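Local coordinates for PPC domain-containing protein (Archaeoglobus fulgidus, PDB 2H6L) that is of unknown function but binds zinc through three histidines in a trimer-forming domain conserved in plants and prokaryotes, at residues K10-R15 against E27-E32; L16-D21 against A45-V50; G52-E57 against T133-W138; K59-K64 against G102-S107. All coordinates share one frame; numbering follows the deposited sequence.

Interaction 1. Residues K10-R15 against E27-E32; sequences KGFLLR and EEFLEE
The ring of F29 meets strand 10-15 in two ways: L14 CD2 sits over one of its faces, while its far edge drives into a face of F12. The two phenylalanines form a T-shaped pair with planes at 74° and centroids 5.0 Å apart. F29 CZ lands off the middle of the F12 ring, its closest approach being 3.5 Å to F12 CG. On the leucine side, L14 CD2 makes a CH-pi contact 3.8 Å from the centroid of the F29 ring, and L14 CD1 lies near F29 CG and F29 CD2, closer to the root of the side chain. With its CG opposite the backbone N (chi1 172°), F29 reaches out from the helix to bring CZ to the strand. An alanine here is likely to leave the F12 face and the L14 methyls without the ring they pack on, opening a gap between helix and sheet. V3 of a second subunit also packs on F29, and strand 10-15 continues the sheet into that subunit while pairing with strand 113-119 of its own chain. This is the familiar packing of an alpha-helix on a beta-sheet, a buried apolar layer in which one helical aromatic meets residues i and i+2 of a strand.

Interaction 2. Residues L16-D21 against A45-V50; sequences LDYGKD and AVRSAV
Y18 OH rests over the middle of the R47 guanidinium, 3.2 Å above its plane, with R47 CZ the nearest atom at 3.3 Å. The tyrosine ring and the guanidinium are turned only 19° from each other, yet the two side chains run at about a right angle, and just the hydroxyl end of the ring overlaps the charged group. No hydrogen bond results: R47 NE and R47 NH1 are both near Y18 OH, but the hydroxyl lies above the guanidinium plane, where their N-H bonds are badly angled to reach it. R47 CD adds an apolar touch, 3.8 Å from Y18 CZ. A bend at chi3 (65°) in the arginine swings the guanidinium across the hydroxyl.

One step further out, a salt bridge from R47 NH1 to E109 OE2 holds that end of the guanidinium and probably balances its charge. The tyrosine is carried by a type II beta turn from D17 to K20, closed by a weak bond from K20 N to D17 O; G19 takes the position whose backbone angles call for glycine. D21 then ends the loop as N-cap of helix 22-33, its OD2 accepting from R24 N. Q132 of a second subunit packs on Y18. The contact thus joins a beta turn followed by an N-cap to the corner at which strand 45-55 changes direction.

Interaction 3. Residues G52-E57 against T133-W138; sequences GYYDQE and TGLFLW
Beside the zinc pocket, where the bound acetate lies about 3 Å from the side chain of Y54 at their nearest atoms, a tyrosine from the end of strand 45-55 ties down the turn ahead of strand 136-138. Y54 OH donates a hydrogen bond of 2.6 Å to T133 O, which lies at the edge of the ring and close to its plane. The donor meets the carbonyl at a C=O...O angle of 138° and is tilted 19° from the carbonyl plane. A chi1 of -166° sets the ring opposite the backbone N and points the hydroxyl at that turn.

L135 approaches from another direction: its CD1 stands over one face of the Y54 ring, 3.7 Å from the centroid, in a CH-pi contact centred toward the CZ and CE1 rim. Local motifs shape both backbones. T133 OG1 accepts from L135 N in an ST turn, and G134 follows with a positive phi; a CB at this position would probably clash with Y54 OH. Across the contact, D55 OD1 takes E57 N at 2.9 Å in an Asx turn and also accepts from K58 N, where the chain leaves strand 45-55. Y54 also meets Y61 edge-to-face, while E71 of a third subunit accepts from Y54 N.

Interaction 4. Residues K59-K64 against G102-S107; sequences KEYVKK and GGHLFS. With ZN (zinc ion), chain D; ACY (acetic acid), chain E.
Y61 and H104 meet at the zinc site, where strand 60-64 crosses strand 102-107 almost perpendicularly (91°) with the axes 8.6 Å apart. The tyrosine lies obliquely over one face of the imidazole, and its OH comes 3.3 Å from H104 ND1. That approach is no hydrogen bond, because the nitrogen's lone pair is spent on zinc at 2.1 Å. The hydroxyl instead makes a weak hydrogen bond, Y61 OH to ACY O at 3.2 Å, with an acetate probably picked up from the crystallisation liquor. The same ACY O binds the zinc ion (ZN) at 2.3 Å. Toward its root the same ring receives the edge of F106: the planes stand at 89°, and F106 CZ reaches Y61 CG at 3.8 Å. A phenylalanine in place of Y61 would probably leave the metal-bound acetate oxygen without this weak bond.

Two residues on, K63 places its ammonium over a face of F106 in a cation-pi contact, NZ 4.7 Å from the ring centroid. The lysine chain turns at its third torsion (61°), which carries the ammonium back over that ring. H89 and H91 complete the protein's share of the zinc site. Three histidines and one acetate oxygen thus make a four-coordinate metal, and the exogenous ligand implies that a small carboxylate can occupy a zinc position beside the Y61 hydroxyl.

Along the chain, interactions 1 and 2 interleave, segment 16-21 following directly on 10-15, although their centres lie about 17 Å apart; both touch the second subunit. Interactions 3 and 4 follow later, with 4 nested inside the loop that 3 closes and their centres about 10 Å apart. Strand 45-55 connects the two regions: it supplies segments to interactions 2 and 3 and pairs with both strands of interaction 4. The large antiparallel sheet reaches all four. Interaction 1 lies across the chain's centre from 3 and 4, about 27 and 24 Å away between centres, so helix packing at one subunit interface is set apart from the zinc site beside the third subunit.

Interaction 1. Residues K10-R15 against E27-E32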
# COMPACT_ATOMS: atom_id res chain seq x y z
N LYS A 10 16.32 -0.42 -9.99
CA LYS A 10 15.34 -0.10 -11.02
C LYS A 10 13.94 0.08 -10.46
O LYS A 10 13.66 -0.25 -9.31
CB LYS A 10 15.29 -1.19 -12.10
CG LYS A 10 16.39 -1.14 -13.15
CD LYS A 10 17.72 -1.58 -12.59
CE LYS A 10 18.74 -1.79 -13.71
NZ LYS A 10 18.28 -2.83 -14.67
N GLY A 11 13.06 0.60 -11.31
CA GLY A 11 11.68 0.81 -10.94
C GLY A 11 10.85 0.71 -12.21
O GLY A 11 11.29 1.12 -13.28
N PHE A 12 9.65 0.15 -12.10
CA PHE A 12 8.80 -0.00 -13.27
C PHE A 12 7.36 0.39 -13.01
O PHE A 12 6.79 0.07 -11.97
CB PHE A 12 8.79 -1.46 -13.74
CG PHE A 12 10.12 -1.94 -14.22
CD1 PHE A 12 10.56 -1.62 -15.50
CD2 PHE A 12 10.92 -2.75 -13.42
CE1 PHE A 12 11.77 -2.09 -15.97
CE2 PHE A 12 12.14 -3.23 -13.88
CZ PHE A 12 12.57 -2.90 -15.16
N LEU A 13 6.78 1.10 -13.97
CA LEU A 13 5.37 1.47 -13.90
C LEU A 13 4.81 0.77 -15.13
O LEU A 13 5.37 0.89 -16.21
CB LEU A 13 5.18 2.99 -14.01
CG LEU A 13 5.45 3.83 -12.76
CD1 LEU A 13 5.18 5.31 -13.07
CD2 LEU A 13 4.56 3.36 -11.62
N LEU A 14 3.74 0.02 -14.97
CA LEU A 14 3.20 -0.67 -16.13
C LEU A 14 1.74 -0.33 -16.34
O LEU A 14 1.00 -0.10 -15.39
CB LEU A 14 3.30 -2.19 -15.96
CG LEU A 14 4.42 -2.82 -15.14
CD1 LEU A 14 4.15 -4.32 -15.05
CD2 LEU A 14 5.79 -2.57 -15.76
N ARG A 15 1.34 -0.29 -17.61
CA ARG A 15 -0.05 -0.06 -17.96
C ARG A 15 -0.49 -1.42 -18.47
O ARG A 15 -0.05 -1.85 -19.53
CB ARG A 15 -0.19 0.98 -19.08
CG ARG A 15 -1.61 1.04 -19.66
CD ARG A 15 -1.77 2.05 -20.80
NE ARG A 15 -3.09 1.93 -21.40
CZ ARG A 15 -3.60 2.76 -22.31
NH1 ARG A 15 -2.90 3.80 -22.75
NH2 ARG A 15 -4.83 2.56 -22.76
N GLU A 27 3.02 -11.46 -14.04
CA GLU A 27 3.91 -12.61 -14.11
C GLU A 27 4.63 -12.69 -15.45
O GLU A 27 5.78 -13.10 -15.51
CB GLU A 27 3.13 -13.91 -13.83
CG GLU A 27 2.39 -13.88 -12.49
CD GLU A 27 2.18 -15.26 -11.88
OE1 GLU A 27 1.88 -16.21 -12.64
OE2 GLU A 27 2.31 -15.40 -10.64
N GLU A 28 3.96 -12.29 -16.53
CA GLU A 28 4.61 -12.32 -17.83
C GLU A 28 5.72 -11.28 -17.85
O GLU A 28 6.81 -11.52 -18.37
CB GLU A 28 3.60 -12.05 -18.95
CG GLU A 28 2.63 -13.21 -19.18
CD GLU A 28 1.53 -12.86 -20.17
OE1 GLU A 28 1.85 -12.44 -21.30
OE2 GLU A 28 0.34 -13.02 -19.81
N PHE A 29 5.43 -10.12 -17.28
CA PHE A 29 6.42 -9.06 -17.23
C PHE A 29 7.67 -9.52 -16.46
O PHE A 29 8.80 -9.32 -16.91
CB PHE A 29 5.84 -7.83 -16.52
CG PHE A 29 6.86 -6.76 -16.26
CD1 PHE A 29 7.40 -6.04 -17.31
CD2 PHE A 29 7.30 -6.51 -14.96
CE1 PHE A 29 8.37 -5.07 -17.08
CE2 PHE A 29 8.27 -5.55 -14.72
CZ PHE A 29 8.81 -4.83 -15.78
N LEU A 30 7.45 -10.13 -15.30
CA LEU A 30 8.54 -10.61 -14.46
C LEU A 30 9.42 -11.63 -15.18
O LEU A 30 10.65 -11.57 -15.09
CB LEU A 30 7.98 -11.21 -13.16
CG LEU A 30 7.12 -10.24 -12.35
CD1 LEU A 30 6.41 -10.96 -11.20
CD2 LEU A 30 8.01 -9.14 -11.81
N GLU A 31 8.79 -12.57 -15.88
CA GLU A 31 9.53 -13.60 -16.62
C GLU A 31 10.39 -12.95 -17.69
O GLU A 31 11.55 -13.32 -17.89
CB GLU A 31 8.55 -14.58 -17.28
CG GLU A 31 7.71 -15.41 -16.31
CD GLU A 31 8.40 -16.70 -15.88
OE1 GLU A 31 9.58 -16.64 -15.47
OE2 GLU A 31 7.76 -17.77 -15.94
N GLU A 32 9.82 -11.97 -18.38
CA GLU A 32 10.53 -11.26 -19.44
C GLU A 32 11.75 -10.52 -18.93
O GLU A 32 12.80 -10.51 -19.57
CB GLU A 32 9.57 -10.28 -20.13
CG GLU A 32 10.25 -9.30 -21.06
CD GLU A 32 9.26 -8.37 -21.74
OE1 GLU A 32 8.50 -7.70 -21.01
OE2 GLU A 32 9.25 -8.32 -22.99

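Interaction 2. Residues L16-D21 against A45-V50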
# COMPACT_ATOMS: atom_id res chain seq x y z
N LEU A 16 -1.33 -2.11 -17.69
CA LEU A 16 -1.81 -3.43 -18.07
C LEU A 16 -2.83 -3.36 -19.20
O LEU A 16 -3.44 -2.33 -19.42
CB LEU A 16 -2.45 -4.13 -16.87
CG LEU A 16 -1.49 -4.91 -15.96
CD1 LEU A 16 -0.23 -4.11 -15.74
CD2 LEU A 16 -2.18 -5.23 -14.65
N ASP A 17 -3.00 -4.48 -19.90
CA ASP A 17 -3.95 -4.55 -21.00
C ASP A 17 -5.37 -4.83 -20.54
O ASP A 17 -5.61 -5.66 -19.66
CB ASP A 17 -3.54 -5.65 -21.99
CG ASP A 17 -2.24 -5.34 -22.70
OD1 ASP A 17 -2.11 -4.23 -23.24
OD2 ASP A 17 -1.35 -6.21 -22.71
N TYR A 18 -6.31 -4.11 -21.14
CA TYR A 18 -7.73 -4.26 -20.84
C TYR A 18 -8.19 -5.68 -21.19
O TYR A 18 -7.77 -6.25 -22.20
CB TYR A 18 -8.51 -3.22 -21.65
CG TYR A 18 -10.02 -3.39 -21.63
CD1 TYR A 18 -10.65 -4.35 -22.41
CD2 TYR A 18 -10.81 -2.56 -20.84
CE1 TYR A 18 -12.04 -4.49 -22.41
CE2 TYR A 18 -12.19 -2.68 -20.83
CZ TYR A 18 -12.80 -3.65 -21.62
OH TYR A 18 -14.17 -3.77 -21.62
N GLY A 19 -9.04 -6.26 -20.35
CA GLY A 19 -9.56 -7.59 -20.61
C GLY A 19 -8.69 -8.80 -20.31
O GLY A 19 -9.14 -9.93 -20.48
N LYS A 20 -7.46 -8.59 -19.86
CA LYS A 20 -6.56 -9.70 -19.54
C LYS A 20 -6.40 -9.82 -18.03
O LYS A 20 -6.63 -8.85 -17.31
CB LYS A 20 -5.18 -9.46 -20.17
CG LYS A 20 -5.20 -9.30 -21.68
CD LYS A 20 -5.62 -10.58 -22.37
CE LYS A 20 -5.59 -10.42 -23.89
NZ LYS A 20 -5.80 -11.72 -24.60
N ASP A 21 -6.00 -11.00 -17.55
CA ASP A 21 -5.82 -11.22 -16.11
C ASP A 21 -4.72 -10.36 -15.50
O ASP A 21 -3.61 -10.29 -16.02
CB ASP A 21 -5.53 -12.69 -15.81
CG ASP A 21 -5.49 -12.97 -14.32
OD1 ASP A 21 -6.56 -12.95 -13.68
OD2 ASP A 21 -4.39 -13.20 -13.77
N ALA A 45 -8.93 -0.20 -11.80
CA ALA A 45 -10.23 -0.84 -11.71
C ALA A 45 -10.23 -2.16 -12.48
O ALA A 45 -9.45 -2.33 -13.41
CB ALA A 45 -11.31 0.09 -12.26
N VAL A 46 -11.11 -3.06 -12.07
CA VAL A 46 -11.23 -4.37 -12.70
C VAL A 46 -12.68 -4.63 -13.10
O VAL A 46 -13.60 -4.05 -12.53
CB VAL A 46 -10.79 -5.50 -11.74
CG1 VAL A 46 -9.34 -5.29 -11.31
CG2 VAL A 46 -11.70 -5.53 -10.53
N ARG A 47 -12.87 -5.52 -14.07
CA ARG A 47 -14.21 -5.87 -14.55
C ARG A 47 -14.79 -7.03 -13.74
O ARG A 47 -16.00 -7.24 -13.73
CB ARG A 47 -14.14 -6.25 -16.03
CG ARG A 47 -13.42 -5.21 -16.90
CD ARG A 47 -13.57 -5.56 -18.38
NE ARG A 47 -14.97 -5.48 -18.81
CZ ARG A 47 -15.48 -6.17 -19.81
NH1 ARG A 47 -14.72 -7.01 -20.51
NH2 ARG A 47 -16.77 -6.03 -20.13
N SER A 48 -13.92 -7.78 -13.08
CA SER A 48 -14.36 -8.90 -12.25
C SER A 48 -13.15 -9.43 -11.51
O SER A 48 -12.03 -9.01 -11.76
CB SER A 48 -14.95 -10.01 -13.12
OG SER A 48 -13.94 -10.57 -13.95
N ALA A 49 -13.37 -10.39 -10.61
CA ALA A 49 -12.25 -10.92 -9.87
C ALA A 49 -12.60 -12.14 -9.05
O ALA A 49 -13.77 -12.48 -8.87
CB ALA A 49 -11.71 -9.83 -8.94
N VAL A 50 -11.55 -12.80 -8.56
CA VAL A 50 -11.70 -13.95 -7.70
C VAL A 50 -10.73 -13.72 -6.55
O VAL A 50 -9.52 -13.63 -6.75
CB VAL A 50 -11.35 -15.27 -8.41
CG1 VAL A 50 -11.44 -16.43 -7.41
CG2 VAL A 50 -12.32 -15.52 -9.57

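Interaction 3. Residues G52-E57 against T133-W138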
# COMPACT_ATOMS: atom_id res chain seq x y z
N GLY A 52 -10.22 -14.43 -1.98
CA GLY A 52 -10.50 -15.48 -1.01
C GLY A 52 -9.82 -15.25 0.31
O GLY A 52 -8.93 -14.41 0.42
N TYR A 53 -10.25 -15.99 1.32
CA TYR A 53 -9.63 -15.87 2.62
C TYR A 53 -9.16 -17.26 3.05
O TYR A 53 -9.71 -18.27 2.61
CB TYR A 53 -10.61 -15.25 3.62
CG TYR A 53 -11.83 -16.07 3.93
CD1 TYR A 53 -11.79 -17.10 4.87
CD2 TYR A 53 -13.05 -15.79 3.31
CE1 TYR A 53 -12.93 -17.82 5.20
CE2 TYR A 53 -14.20 -16.51 3.63
CZ TYR A 53 -14.13 -17.53 4.58
OH TYR A 53 -15.27 -18.21 4.93
N TYR A 54 -8.14 -17.30 3.89
CA TYR A 54 -7.58 -18.56 4.34
C TYR A 54 -8.13 -19.04 5.68
O TYR A 54 -7.99 -18.36 6.70
CB TYR A 54 -6.06 -18.41 4.43
CG TYR A 54 -5.31 -19.71 4.56
CD1 TYR A 54 -5.31 -20.65 3.52
CD2 TYR A 54 -4.60 -20.01 5.73
CE1 TYR A 54 -4.61 -21.85 3.64
CE2 TYR A 54 -3.89 -21.21 5.86
CZ TYR A 54 -3.90 -22.12 4.81
OH TYR A 54 -3.19 -23.29 4.93
N ASP A 55 -8.76 -20.20 5.68
CA ASP A 55 -9.27 -20.77 6.92
C ASP A 55 -8.00 -21.26 7.61
O ASP A 55 -7.35 -22.20 7.15
CB ASP A 55 -10.22 -21.93 6.65
CG ASP A 55 -10.85 -22.46 7.92
OD1 ASP A 55 -10.11 -22.74 8.88
OD2 ASP A 55 -12.09 -22.61 7.95
N GLN A 56 -7.65 -20.62 8.72
CA GLN A 56 -6.44 -20.97 9.45
C GLN A 56 -6.46 -22.29 10.21
O GLN A 56 -5.41 -22.76 10.64
CB GLN A 56 -6.06 -19.81 10.38
CG GLN A 56 -5.90 -18.48 9.63
CD GLN A 56 -5.53 -17.31 10.53
OE1 GLN A 56 -5.51 -16.16 10.09
NE2 GLN A 56 -5.23 -17.59 11.79
N GLU A 57 -7.63 -22.89 10.37
CA GLU A 57 -7.74 -24.16 11.08
C GLU A 57 -7.85 -25.34 10.11
O GLU A 57 -7.16 -26.35 10.26
CB GLU A 57 -8.96 -24.16 12.02
CG GLU A 57 -8.87 -23.19 13.19
CD GLU A 57 -7.59 -23.35 13.99
OE1 GLU A 57 -7.11 -24.50 14.14
OE2 GLU A 57 -7.07 -22.33 14.49
N THR A 133 1.35 -23.62 9.10
CA THR A 133 0.23 -22.89 8.50
C THR A 133 -0.49 -23.60 7.36
O THR A 133 -1.65 -23.29 7.06
CB THR A 133 0.70 -21.52 7.97
OG1 THR A 133 1.70 -21.71 6.96
CG2 THR A 133 1.28 -20.67 9.11
N GLY A 134 0.19 -24.56 6.72
CA GLY A 134 -0.39 -25.29 5.60
C GLY A 134 -0.25 -24.44 4.35
O GLY A 134 -0.83 -24.72 3.31
N LEU A 135 0.54 -23.39 4.49
CA LEU A 135 0.81 -22.42 3.44
C LEU A 135 2.18 -22.70 2.84
O LEU A 135 2.95 -23.51 3.37
CB LEU A 135 0.79 -21.03 4.06
CG LEU A 135 -0.01 -19.86 3.48
CD1 LEU A 135 -1.39 -20.31 3.03
CD2 LEU A 135 -0.12 -18.79 4.57
N PHE A 136 2.50 -22.04 1.73
CA PHE A 136 3.81 -22.19 1.12
C PHE A 136 4.59 -20.93 1.46
O PHE A 136 4.48 -19.91 0.77
CB PHE A 136 3.69 -22.34 -0.40
CG PHE A 136 3.28 -23.71 -0.84
CD1 PHE A 136 1.94 -24.07 -0.90
CD2 PHE A 136 4.24 -24.66 -1.18
CE1 PHE A 136 1.56 -25.35 -1.29
CE2 PHE A 136 3.88 -25.94 -1.57
CZ PHE A 136 2.53 -26.29 -1.62
N LEU A 137 5.37 -21.00 2.54
CA LEU A 137 6.14 -19.86 3.02
C LEU A 137 7.62 -19.89 2.63
O LEU A 137 8.14 -20.92 2.23
CB LEU A 137 6.01 -19.75 4.54
CG LEU A 137 4.54 -19.78 5.01
CD1 LEU A 137 4.46 -19.54 6.52
CD2 LEU A 137 3.75 -18.73 4.26
N TRP A 138 8.28 -18.74 2.75
CA TRP A 138 9.68 -18.61 2.39
C TRP A 138 10.63 -19.44 3.26
O TRP A 138 10.53 -19.44 4.48
CB TRP A 138 10.11 -17.14 2.43
CG TRP A 138 9.37 -16.29 1.45
CD1 TRP A 138 8.95 -16.65 0.20
CD2 TRP A 138 9.02 -14.90 1.60
NE1 TRP A 138 8.36 -15.59 -0.43
CE2 TRP A 138 8.39 -14.50 0.40
CE3 TRP A 138 9.18 -13.97 2.63
CZ2 TRP A 138 7.92 -13.19 0.20
CZ3 TRP A 138 8.71 -12.66 2.43
CH2 TRP A 138 8.08 -12.30 1.22

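Interaction 4. Residues K59-K64 against G102-S107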
# COMPACT_ATOMS: atom_id res chain seq x y z
N LYS A 59 -7.00 -25.10 7.21
CA LYS A 59 -5.81 -24.93 6.39
C LYS A 59 -6.11 -25.00 4.89
O LYS A 59 -5.48 -25.77 4.16
CB LYS A 59 -4.76 -25.98 6.76
CG LYS A 59 -4.23 -25.83 8.19
CD LYS A 59 -3.69 -27.15 8.75
CE LYS A 59 -2.37 -27.55 8.10
NZ LYS A 59 -1.27 -26.62 8.48
N GLU A 60 -7.07 -24.21 4.44
CA GLU A 60 -7.41 -24.16 3.03
C GLU A 60 -8.10 -22.84 2.67
O GLU A 60 -8.75 -22.21 3.51
CB GLU A 60 -8.29 -25.37 2.64
CG GLU A 60 -9.70 -25.39 3.20
CD GLU A 60 -10.41 -26.72 2.94
OE1 GLU A 60 -10.13 -27.70 3.66
OE2 GLU A 60 -11.23 -26.79 2.00
N TYR A 61 -7.91 -22.41 1.43
CA TYR A 61 -8.51 -21.16 0.99
C TYR A 61 -10.00 -21.31 0.74
O TYR A 61 -10.50 -22.40 0.46
CB TYR A 61 -7.80 -20.67 -0.27
CG TYR A 61 -6.49 -19.96 -0.01
CD1 TYR A 61 -6.46 -18.69 0.55
CD2 TYR A 61 -5.27 -20.57 -0.33
CE1 TYR A 61 -5.25 -18.02 0.79
CE2 TYR A 61 -4.06 -19.91 -0.10
CZ TYR A 61 -4.05 -18.64 0.46
OH TYR A 61 -2.87 -17.98 0.69
N VAL A 62 -10.71 -20.19 0.87
CA VAL A 62 -12.14 -20.12 0.65
C VAL A 62 -12.29 -18.92 -0.28
O VAL A 62 -12.11 -17.78 0.15
CB VAL A 62 -12.90 -19.85 1.96
CG1 VAL A 62 -14.38 -19.73 1.69
CG2 VAL A 62 -12.63 -20.98 2.96
N LYS A 63 -12.61 -19.17 -1.54
CA LYS A 63 -12.72 -18.09 -2.50
C LYS A 63 -14.10 -17.49 -2.70
O LYS A 63 -15.13 -18.10 -2.40
CB LYS A 63 -12.15 -18.53 -3.85
CG LYS A 63 -12.76 -19.79 -4.43
CD LYS A 63 -12.13 -20.15 -5.77
CE LYS A 63 -10.63 -20.40 -5.65
NZ LYS A 63 -9.99 -20.67 -6.97
N LYS A 64 -14.10 -16.26 -3.20
CA LYS A 64 -15.32 -15.52 -3.47
C LYS A 64 -15.22 -14.96 -4.89
O LYS A 64 -14.19 -14.41 -5.28
CB LYS A 64 -15.48 -14.37 -2.47
CG LYS A 64 -16.77 -13.58 -2.67
CD LYS A 64 -16.93 -12.47 -1.64
CE LYS A 64 -18.27 -11.79 -1.81
NZ LYS A 64 -19.37 -12.80 -1.84
N GLY A 102 -12.32 -7.77 0.30
CA GLY A 102 -10.88 -7.86 0.41
C GLY A 102 -10.38 -9.27 0.63
O GLY A 102 -11.12 -10.12 1.12
N GLY A 103 -9.13 -9.52 0.26
CA GLY A 103 -8.57 -10.84 0.46
C GLY A 103 -7.37 -11.18 -0.40
O GLY A 103 -6.74 -10.31 -1.01
N HIS A 104 -7.06 -12.47 -0.42
CA HIS A 104 -5.97 -13.00 -1.21
C HIS A 104 -6.49 -12.93 -2.65
O HIS A 104 -7.62 -13.32 -2.93
CB HIS A 104 -5.72 -14.46 -0.80
CG HIS A 104 -4.58 -15.11 -1.52
ND1 HIS A 104 -3.31 -15.20 -0.98
CD2 HIS A 104 -4.51 -15.69 -2.74
CE1 HIS A 104 -2.51 -15.80 -1.84
NE2 HIS A 104 -3.21 -16.11 -2.92
N LEU A 105 -5.67 -12.42 -3.57
CA LEU A 105 -6.08 -12.29 -4.96
C LEU A 105 -5.71 -13.52 -5.79
O LEU A 105 -4.56 -13.95 -5.78
CB LEU A 105 -5.44 -11.05 -5.58
CG LEU A 105 -5.72 -10.81 -7.06
CD1 LEU A 105 -7.21 -10.51 -7.26
CD2 LEU A 105 -4.87 -9.65 -7.56
N PHE A 106 -6.69 -14.07 -6.50
CA PHE A 106 -6.45 -15.24 -7.34
C PHE A 106 -6.44 -14.82 -8.80
O PHE A 106 -5.56 -15.22 -9.56
CB PHE A 106 -7.53 -16.30 -7.11
CG PHE A 106 -7.40 -17.00 -5.79
CD1 PHE A 106 -6.39 -17.93 -5.58
CD2 PHE A 106 -8.29 -16.73 -4.75
CE1 PHE A 106 -6.26 -18.58 -4.35
CE2 PHE A 106 -8.16 -17.37 -3.52
CZ PHE A 106 -7.15 -18.29 -3.32
N SER A 107 -7.43 -14.02 -9.19
CA SER A 107 -7.52 -13.52 -10.56
C SER A 107 -8.36 -12.26 -10.62
O SER A 107 -9.21 -12.01 -9.76
CB SER A 107 -8.14 -14.57 -11.49
OG SER A 107 -9.52 -14.72 -11.21
ZN ZN D . -2.31 -14.41 0.75
C ACY E . -2.87 -15.78 3.18
O ACY E . -3.65 -15.38 2.34
OXT ACY E . -3.22 -16.78 4.00
CH3 ACY E . -1.52 -15.13 3.31